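Local coordinates for envelopment polyprotein (Bovine Schmallenberg virus BH80/Germany/2011, PDB 7A56) that probably drives fusion of viral and host membranes during entry as a trimeric class II envelope fusion glycoprotein, captured here in its postfusion conformation, at residues A[108-116]-A[324-333]; A[186-196]-A[234-245]. All coordinates share one frame; numbering follows the deposited sequence.

Interaction 1: residues A[108-116]-A[324-333]; sequences RVINKASYR and MEVHKKVSSV
I110 and K112 of strand 108-116 approach the imidazole of H327 in the antiparallel strand 325-328 from the same side, K112 obliquely. The K112 side chain leaves CB with CG turned between its backbone N and carbonyl carbon (chi1 63°), and then runs fully extended. CB lies 3.5 Å from H327 CD2 and also touches V326 O; farther out, CD passes E325 OE1 at 3.6 Å. The tip, NZ, stays 4.5 Å from E325 OE1, too far for a salt bridge, and has a weak, long ion pair with D199. I110 CD1 sits over the centre of one face of the H327 ring in a CH-pi contact, 3.7 Å from the centroid. That ring is held in rotation by its own strand: H327 NE2 donates to E325 OE1 at 2.7 Å, in the ring plane and on the anti side of the carboxylate. On the other sheet face, Y115 CD1 packs against V326 CG2 at 3.5 Å. Paired backbone bonds join N111 to K328 and A113 to V326, and Y115 to M324 beyond them. Past K328 the chain loops back, and V333 CG1 meets V109 CG1 at 3.5 Å. Strand 108-116 is bordered by 325-328 along one edge and, along the other, by 197-206 and then 187-192, while 316-318 pairs with the far edge of 325-328.

Interaction 2: residues A[186-196]-A[234-245]; sequences EYKIYKKSSIE and QMDSMPNIIAVK
An antiparallel beta pair, 187-192 with 241-245, runs on into two facing loops; at its start E186 and Y187 form a classic beta bulge against T121 of the neighbouring strand 98-134. K188 with V244 and Y190 with I242 are hydrogen-bonded pairs; I189 with A243 and K191 with I241 lie between and beyond them as non-hydrogen-bonded ones. At the bulge, K245 extends past Y187, its CD over one face of the phenol ring 4.0 Å from the centroid, in a CH-pi contact. Bent at its last torsion (chi4 53°), K245 brings NZ to E186 OE2, a salt bridge of 2.8 Å, and to E186 O; R184 takes the other carboxylate oxygen. I189 packs against A243 and I241 on one face, Y190 against I242 and V244 on the other. Next along, where K192 N bonds to N240 O, the K192 side chain bends at chi3 (66°) so that NZ reaches M238 O at 2.7 Å, with a weak second bond to N240 OD1. The buried carboxylate of E196 is gripped from the opposing loop: OE1 accepts S237 N at 2.8 Å and M238 N at 2.9 Å, both on its syn side, and OE2 accepts S237 OG. A water completes the junction, accepting from K192 NZ and donating to E196 OE1 at 2.7 Å and to D236 OD1 at 2.6 Å.

How the interactions relate
The centres of the two contacts lie about 10 Å apart, near the middle of the elongated chain. Along the sequence, interaction 2 is nested inside the loop that interaction 1 closes: 108-116 comes first, then 186-196, 234-245 and finally 324-333. Strands 98-134 and 187-192 are sheet neighbours, and R116 N probably donates to K191 O across them. Side chains add further ties: Y115 OH reaches P239 O at 2.7 Å, and N111 ND2 bonds to S237 OG. Distant parts of the sequence are thereby gathered around one long strand. Both contacts also touch the third subunit, placing this region at a trimer interface of the postfusion form.

Interaction 1: residues A[108-116]-A[324-333]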
# COMPACT_ATOMS: atom_id res chain seq x y z
N ARG A 108 -6.55 7.47 -21.81
CA ARG A 108 -6.67 7.90 -20.41
C ARG A 108 -6.28 6.77 -19.49
O ARG A 108 -6.63 5.61 -19.71
CB ARG A 108 -8.09 8.40 -20.14
CG ARG A 108 -8.33 8.78 -18.64
CD ARG A 108 -9.78 9.34 -18.49
NE ARG A 108 -10.76 8.26 -18.66
CZ ARG A 108 -11.61 8.16 -19.68
NH1 ARG A 108 -11.63 9.08 -20.63
NH2 ARG A 108 -12.45 7.12 -19.72
N VAL A 109 -5.47 7.10 -18.47
CA VAL A 109 -5.23 6.20 -17.35
C VAL A 109 -5.30 7.06 -16.10
O VAL A 109 -4.51 8.00 -15.94
CB VAL A 109 -3.86 5.52 -17.38
CG1 VAL A 109 -3.71 4.73 -16.10
CG2 VAL A 109 -3.68 4.56 -18.63
N ILE A 110 -6.23 6.74 -15.20
CA ILE A 110 -6.23 7.38 -13.86
C ILE A 110 -6.75 6.37 -12.84
O ILE A 110 -7.46 5.42 -13.18
CB ILE A 110 -7.12 8.62 -13.77
CG1 ILE A 110 -8.54 8.21 -14.06
CG2 ILE A 110 -6.66 9.72 -14.70
CD1 ILE A 110 -9.50 9.15 -13.44
N ASN A 111 -6.37 6.56 -11.57
CA ASN A 111 -7.02 5.79 -10.52
C ASN A 111 -8.01 6.73 -9.81
O ASN A 111 -7.86 7.96 -9.84
CB ASN A 111 -6.01 5.17 -9.52
CG ASN A 111 -5.36 3.86 -10.03
OD1 ASN A 111 -5.93 3.16 -10.84
ND2 ASN A 111 -4.19 3.53 -9.51
N LYS A 112 -9.07 6.18 -9.25
CA LYS A 112 -10.03 7.08 -8.60
C LYS A 112 -10.73 6.33 -7.49
O LYS A 112 -10.85 5.09 -7.54
CB LYS A 112 -11.08 7.63 -9.58
CG LYS A 112 -11.96 6.60 -10.20
CD LYS A 112 -12.89 7.24 -11.28
CE LYS A 112 -13.70 6.17 -12.03
NZ LYS A 112 -14.49 6.70 -13.19
N ALA A 113 -11.20 7.08 -6.48
CA ALA A 113 -12.09 6.51 -5.48
C ALA A 113 -12.99 7.62 -4.92
O ALA A 113 -12.72 8.83 -5.08
CB ALA A 113 -11.30 5.81 -4.35
N SER A 114 -14.12 7.20 -4.35
CA SER A 114 -15.02 8.10 -3.67
C SER A 114 -14.51 8.36 -2.26
O SER A 114 -13.84 7.52 -1.64
CB SER A 114 -16.45 7.52 -3.59
OG SER A 114 -16.84 7.03 -4.89
N TYR A 115 -14.84 9.54 -1.74
CA TYR A 115 -14.51 9.92 -0.36
C TYR A 115 -15.73 10.54 0.28
O TYR A 115 -16.59 11.12 -0.40
CB TYR A 115 -13.32 10.91 -0.31
CG TYR A 115 -11.98 10.26 -0.63
CD1 TYR A 115 -11.69 9.77 -1.94
CD2 TYR A 115 -11.00 10.12 0.35
CE1 TYR A 115 -10.46 9.15 -2.20
CE2 TYR A 115 -9.79 9.54 0.11
CZ TYR A 115 -9.51 9.04 -1.20
OH TYR A 115 -8.31 8.42 -1.46
N ARG A 116 -15.76 10.47 1.62
CA ARG A 116 -16.86 11.07 2.37
C ARG A 116 -16.36 11.98 3.49
O ARG A 116 -15.33 11.76 4.14
CB ARG A 116 -17.82 10.03 2.97
CG ARG A 116 -17.20 9.11 3.93
CD ARG A 116 -18.28 8.27 4.62
NE ARG A 116 -17.65 7.24 5.46
CZ ARG A 116 -17.51 7.33 6.78
NH1 ARG A 116 -16.92 6.35 7.45
NH2 ARG A 116 -17.98 8.39 7.43
N MET A 324 -18.01 12.64 -2.69
CA MET A 324 -16.88 13.33 -3.32
C MET A 324 -16.05 12.32 -4.10
O MET A 324 -16.04 11.18 -3.72
CB MET A 324 -15.98 14.00 -2.27
CG MET A 324 -14.99 14.88 -2.97
SD MET A 324 -13.77 15.70 -1.99
CE MET A 324 -12.86 14.36 -1.30
N GLU A 325 -15.28 12.73 -5.12
CA GLU A 325 -14.43 11.83 -5.90
C GLU A 325 -13.03 12.40 -6.06
O GLU A 325 -12.87 13.59 -6.35
CB GLU A 325 -15.04 11.57 -7.27
CG GLU A 325 -14.22 10.60 -8.13
CD GLU A 325 -15.00 10.04 -9.31
OE1 GLU A 325 -14.60 10.31 -10.48
OE2 GLU A 325 -15.99 9.30 -9.06
N VAL A 326 -12.01 11.58 -5.80
CA VAL A 326 -10.62 11.97 -5.95
C VAL A 326 -10.00 11.12 -7.06
O VAL A 326 -10.26 9.90 -7.16
CB VAL A 326 -9.84 11.83 -4.63
CG1 VAL A 326 -8.33 12.19 -4.79
CG2 VAL A 326 -10.57 12.72 -3.51
N HIS A 327 -9.16 11.78 -7.88
CA HIS A 327 -8.42 11.13 -8.97
C HIS A 327 -6.94 11.17 -8.63
O HIS A 327 -6.47 12.15 -8.03
CB HIS A 327 -8.65 11.86 -10.29
CG HIS A 327 -10.04 11.73 -10.79
ND1 HIS A 327 -10.47 12.33 -11.96
CD2 HIS A 327 -11.10 11.02 -10.33
CE1 HIS A 327 -11.73 12.01 -12.19
NE2 HIS A 327 -12.14 11.23 -11.20
N LYS A 328 -6.22 10.08 -8.94
CA LYS A 328 -4.78 9.99 -8.73
C LYS A 328 -4.10 9.77 -10.09
O LYS A 328 -4.46 8.84 -10.82
CB LYS A 328 -4.38 8.85 -7.79
CG LYS A 328 -2.87 8.85 -7.51
CD LYS A 328 -2.42 7.76 -6.55
CE LYS A 328 -0.90 7.74 -6.45
NZ LYS A 328 -0.35 8.88 -5.59
N LYS A 329 -3.11 10.62 -10.38
CA LYS A 329 -2.17 10.41 -11.46
C LYS A 329 -1.13 9.37 -11.06
O LYS A 329 -0.52 9.44 -9.99
CB LYS A 329 -1.48 11.73 -11.81
CG LYS A 329 -2.44 12.79 -12.26
CD LYS A 329 -1.73 14.00 -12.84
CE LYS A 329 -2.01 15.27 -12.01
NZ LYS A 329 -1.54 16.53 -12.69
N VAL A 330 -0.91 8.44 -11.97
CA VAL A 330 -0.15 7.23 -11.74
C VAL A 330 0.69 7.00 -12.99
O VAL A 330 0.43 7.57 -14.05
CB VAL A 330 -1.07 6.01 -11.46
CG1 VAL A 330 -1.87 6.18 -10.19
CG2 VAL A 330 -2.05 5.76 -12.65
N SER A 331 1.68 6.13 -12.86
CA SER A 331 2.46 5.79 -14.02
C SER A 331 1.77 4.59 -14.71
O SER A 331 0.61 4.70 -15.10
CB SER A 331 3.91 5.55 -13.60
OG SER A 331 4.04 4.69 -12.47
N SER A 332 2.40 3.43 -14.82
CA SER A 332 1.75 2.28 -15.48
C SER A 332 0.70 1.62 -14.59
O SER A 332 0.96 1.38 -13.42
CB SER A 332 2.76 1.20 -15.84
OG SER A 332 2.11 0.18 -16.59
N VAL A 333 -0.46 1.26 -15.15
CA VAL A 333 -1.40 0.38 -14.42
C VAL A 333 -1.48 -1.02 -15.02
O VAL A 333 -2.36 -1.81 -14.64
CB VAL A 333 -2.81 1.00 -14.32
CG1 VAL A 333 -2.76 2.39 -13.61
CG2 VAL A 333 -3.38 1.19 -15.72
O HOH W 1 -2.18 9.02 -14.69

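Interaction 2: residues A[186-196]-A[234-245]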
# COMPACT_ATOMS: atom_id res chain seq x y z
N GLU A 186 -10.17 25.40 9.05
CA GLU A 186 -9.12 25.60 8.04
C GLU A 186 -8.98 24.41 7.08
O GLU A 186 -8.72 24.63 5.89
CB GLU A 186 -7.78 25.90 8.73
CG GLU A 186 -7.79 27.28 9.49
CD GLU A 186 -7.53 28.43 8.55
OE1 GLU A 186 -7.58 29.61 8.99
OE2 GLU A 186 -7.24 28.14 7.34
N TYR A 187 -9.18 23.18 7.55
CA TYR A 187 -9.07 21.99 6.68
C TYR A 187 -10.33 21.15 6.84
O TYR A 187 -10.91 21.07 7.93
CB TYR A 187 -7.85 21.11 7.03
CG TYR A 187 -6.47 21.73 6.87
CD1 TYR A 187 -5.97 22.63 7.82
CD2 TYR A 187 -5.64 21.35 5.79
CE1 TYR A 187 -4.69 23.16 7.69
CE2 TYR A 187 -4.37 21.89 5.65
CZ TYR A 187 -3.89 22.79 6.60
OH TYR A 187 -2.61 23.31 6.49
N LYS A 188 -10.75 20.50 5.73
CA LYS A 188 -11.84 19.52 5.71
C LYS A 188 -11.24 18.15 5.50
O LYS A 188 -10.46 17.95 4.59
CB LYS A 188 -12.87 19.79 4.61
CG LYS A 188 -13.37 21.24 4.58
CD LYS A 188 -14.59 21.39 3.64
CE LYS A 188 -15.44 22.62 4.02
NZ LYS A 188 -14.65 23.87 4.02
N ILE A 189 -11.64 17.20 6.33
CA ILE A 189 -11.06 15.87 6.36
C ILE A 189 -12.12 14.90 5.84
O ILE A 189 -13.31 14.99 6.22
CB ILE A 189 -10.55 15.49 7.77
CG1 ILE A 189 -9.19 16.16 8.09
CG2 ILE A 189 -10.36 13.96 7.85
CD1 ILE A 189 -9.10 17.69 8.08
N TYR A 190 -11.66 14.02 4.89
CA TYR A 190 -12.45 12.99 4.21
C TYR A 190 -11.81 11.62 4.35
O TYR A 190 -10.59 11.48 4.47
CB TYR A 190 -12.55 13.27 2.72
CG TYR A 190 -13.20 14.60 2.41
CD1 TYR A 190 -12.46 15.77 2.40
CD2 TYR A 190 -14.53 14.65 2.04
CE1 TYR A 190 -13.06 17.00 2.10
CE2 TYR A 190 -15.13 15.85 1.71
CZ TYR A 190 -14.38 17.01 1.73
OH TYR A 190 -14.97 18.20 1.37
N LYS A 191 -12.66 10.59 4.32
CA LYS A 191 -12.23 9.20 4.36
C LYS A 191 -12.63 8.51 3.05
O LYS A 191 -13.74 8.72 2.54
CB LYS A 191 -12.88 8.49 5.53
CG LYS A 191 -12.29 7.12 5.81
CD LYS A 191 -13.04 6.50 6.99
CE LYS A 191 -12.34 5.24 7.47
NZ LYS A 191 -12.93 4.68 8.75
N LYS A 192 -11.77 7.60 2.58
CA LYS A 192 -12.09 6.80 1.36
C LYS A 192 -13.33 5.94 1.63
O LYS A 192 -13.44 5.31 2.69
CB LYS A 192 -10.88 5.93 1.02
CG LYS A 192 -11.03 5.07 -0.30
CD LYS A 192 -9.64 4.66 -0.83
CE LYS A 192 -8.97 3.71 0.11
NZ LYS A 192 -7.49 3.61 -0.15
N SER A 193 -14.32 5.99 0.70
CA SER A 193 -15.62 5.36 0.90
C SER A 193 -16.01 4.47 -0.28
O SER A 193 -17.21 4.28 -0.55
CB SER A 193 -16.70 6.43 1.15
OG SER A 193 -16.82 7.35 0.05
N SER A 194 -15.02 3.92 -1.00
CA SER A 194 -15.22 2.94 -2.06
C SER A 194 -13.90 2.18 -2.23
O SER A 194 -12.86 2.58 -1.69
CB SER A 194 -15.62 3.58 -3.39
OG SER A 194 -14.51 4.28 -3.95
N ILE A 195 -13.95 1.08 -2.96
CA ILE A 195 -12.69 0.55 -3.47
C ILE A 195 -12.13 1.55 -4.49
O ILE A 195 -12.86 2.37 -5.09
CB ILE A 195 -12.92 -0.84 -4.10
CG1 ILE A 195 -11.59 -1.55 -4.40
CG2 ILE A 195 -13.85 -0.70 -5.30
CD1 ILE A 195 -11.72 -3.09 -4.69
N GLU A 196 -10.82 1.55 -4.66
CA GLU A 196 -10.35 2.37 -5.76
C GLU A 196 -10.48 1.56 -7.04
O GLU A 196 -10.58 0.34 -7.00
CB GLU A 196 -8.90 2.83 -5.56
CG GLU A 196 -7.82 1.70 -5.61
CD GLU A 196 -6.40 2.29 -5.54
OE1 GLU A 196 -6.01 2.75 -4.45
OE2 GLU A 196 -5.66 2.33 -6.55
N GLN A 234 -4.65 -5.70 -9.09
CA GLN A 234 -5.35 -4.78 -8.18
C GLN A 234 -4.34 -3.84 -7.51
O GLN A 234 -3.31 -4.29 -7.02
CB GLN A 234 -6.08 -5.58 -7.13
CG GLN A 234 -6.95 -4.70 -6.23
CD GLN A 234 -7.90 -5.59 -5.40
OE1 GLN A 234 -8.99 -5.20 -5.04
NE2 GLN A 234 -7.49 -6.79 -5.15
N MET A 235 -4.64 -2.53 -7.51
CA MET A 235 -3.74 -1.54 -6.92
C MET A 235 -4.34 -1.02 -5.63
O MET A 235 -5.55 -1.10 -5.41
CB MET A 235 -3.46 -0.32 -7.84
CG MET A 235 -2.89 -0.85 -9.22
SD MET A 235 -2.49 0.48 -10.37
CE MET A 235 -1.19 1.43 -9.61
N ASP A 236 -3.47 -0.49 -4.80
CA ASP A 236 -3.88 0.07 -3.52
C ASP A 236 -2.98 1.32 -3.31
O ASP A 236 -2.06 1.37 -2.53
CB ASP A 236 -3.75 -0.99 -2.43
CG ASP A 236 -4.19 -0.46 -1.07
OD1 ASP A 236 -5.00 0.50 -1.10
OD2 ASP A 236 -3.72 -0.96 -0.02
N SER A 237 -3.27 2.35 -4.09
CA SER A 237 -2.42 3.52 -4.29
C SER A 237 -3.00 4.75 -3.59
O SER A 237 -2.24 5.66 -3.23
CB SER A 237 -2.24 3.82 -5.81
OG SER A 237 -3.50 4.19 -6.55
N MET A 238 -4.25 4.74 -3.29
CA MET A 238 -4.88 5.99 -2.86
C MET A 238 -5.05 6.04 -1.34
O MET A 238 -5.28 5.01 -0.71
CB MET A 238 -6.24 6.13 -3.55
CG MET A 238 -6.03 6.30 -5.19
SD MET A 238 -7.57 6.72 -5.84
CE MET A 238 -7.89 8.46 -5.37
N PRO A 239 -4.92 7.23 -0.76
CA PRO A 239 -4.84 7.35 0.70
C PRO A 239 -6.18 7.08 1.37
O PRO A 239 -7.25 7.34 0.83
CB PRO A 239 -4.42 8.81 0.91
CG PRO A 239 -4.92 9.53 -0.28
CD PRO A 239 -4.65 8.51 -1.44
N ASN A 240 -6.11 6.60 2.61
CA ASN A 240 -7.37 6.30 3.29
C ASN A 240 -8.03 7.56 3.84
O ASN A 240 -9.25 7.72 3.76
CB ASN A 240 -7.12 5.30 4.41
CG ASN A 240 -7.91 4.05 4.20
OD1 ASN A 240 -7.67 3.28 3.23
ND2 ASN A 240 -8.91 3.85 5.06
N ILE A 241 -7.24 8.48 4.35
CA ILE A 241 -7.76 9.74 4.89
C ILE A 241 -6.98 10.87 4.24
O ILE A 241 -5.77 10.78 4.06
CB ILE A 241 -7.65 9.79 6.43
CG1 ILE A 241 -8.66 8.79 7.02
CG2 ILE A 241 -7.95 11.23 6.99
CD1 ILE A 241 -8.61 8.60 8.48
N ILE A 242 -7.68 11.94 3.91
CA ILE A 242 -7.06 13.11 3.34
C ILE A 242 -7.55 14.37 4.05
O ILE A 242 -8.63 14.39 4.64
CB ILE A 242 -7.38 13.24 1.83
CG1 ILE A 242 -8.91 13.31 1.64
CG2 ILE A 242 -6.72 12.08 1.07
CD1 ILE A 242 -9.35 13.70 0.18
N ALA A 243 -6.80 15.45 3.87
CA ALA A 243 -7.23 16.75 4.33
C ALA A 243 -7.19 17.68 3.14
O ALA A 243 -6.31 17.58 2.29
CB ALA A 243 -6.37 17.26 5.50
N VAL A 244 -8.20 18.53 3.02
CA VAL A 244 -8.40 19.37 1.84
C VAL A 244 -8.40 20.83 2.27
O VAL A 244 -9.13 21.19 3.21
CB VAL A 244 -9.70 19.00 1.11
CG1 VAL A 244 -9.94 19.96 -0.05
CG2 VAL A 244 -9.59 17.52 0.58
N LYS A 245 -7.57 21.64 1.61
CA LYS A 245 -7.56 23.09 1.82
C LYS A 245 -7.31 23.78 0.48
O LYS A 245 -6.31 23.50 -0.18
CB LYS A 245 -6.51 23.55 2.84
CG LYS A 245 -6.43 25.09 3.02
CD LYS A 245 -5.73 25.41 4.33
CE LYS A 245 -5.92 26.87 4.73
NZ LYS A 245 -7.36 27.25 4.74
O HOH W 2 -11.39 23.78 3.30
O HOH W 3 -7.03 1.76 -2.18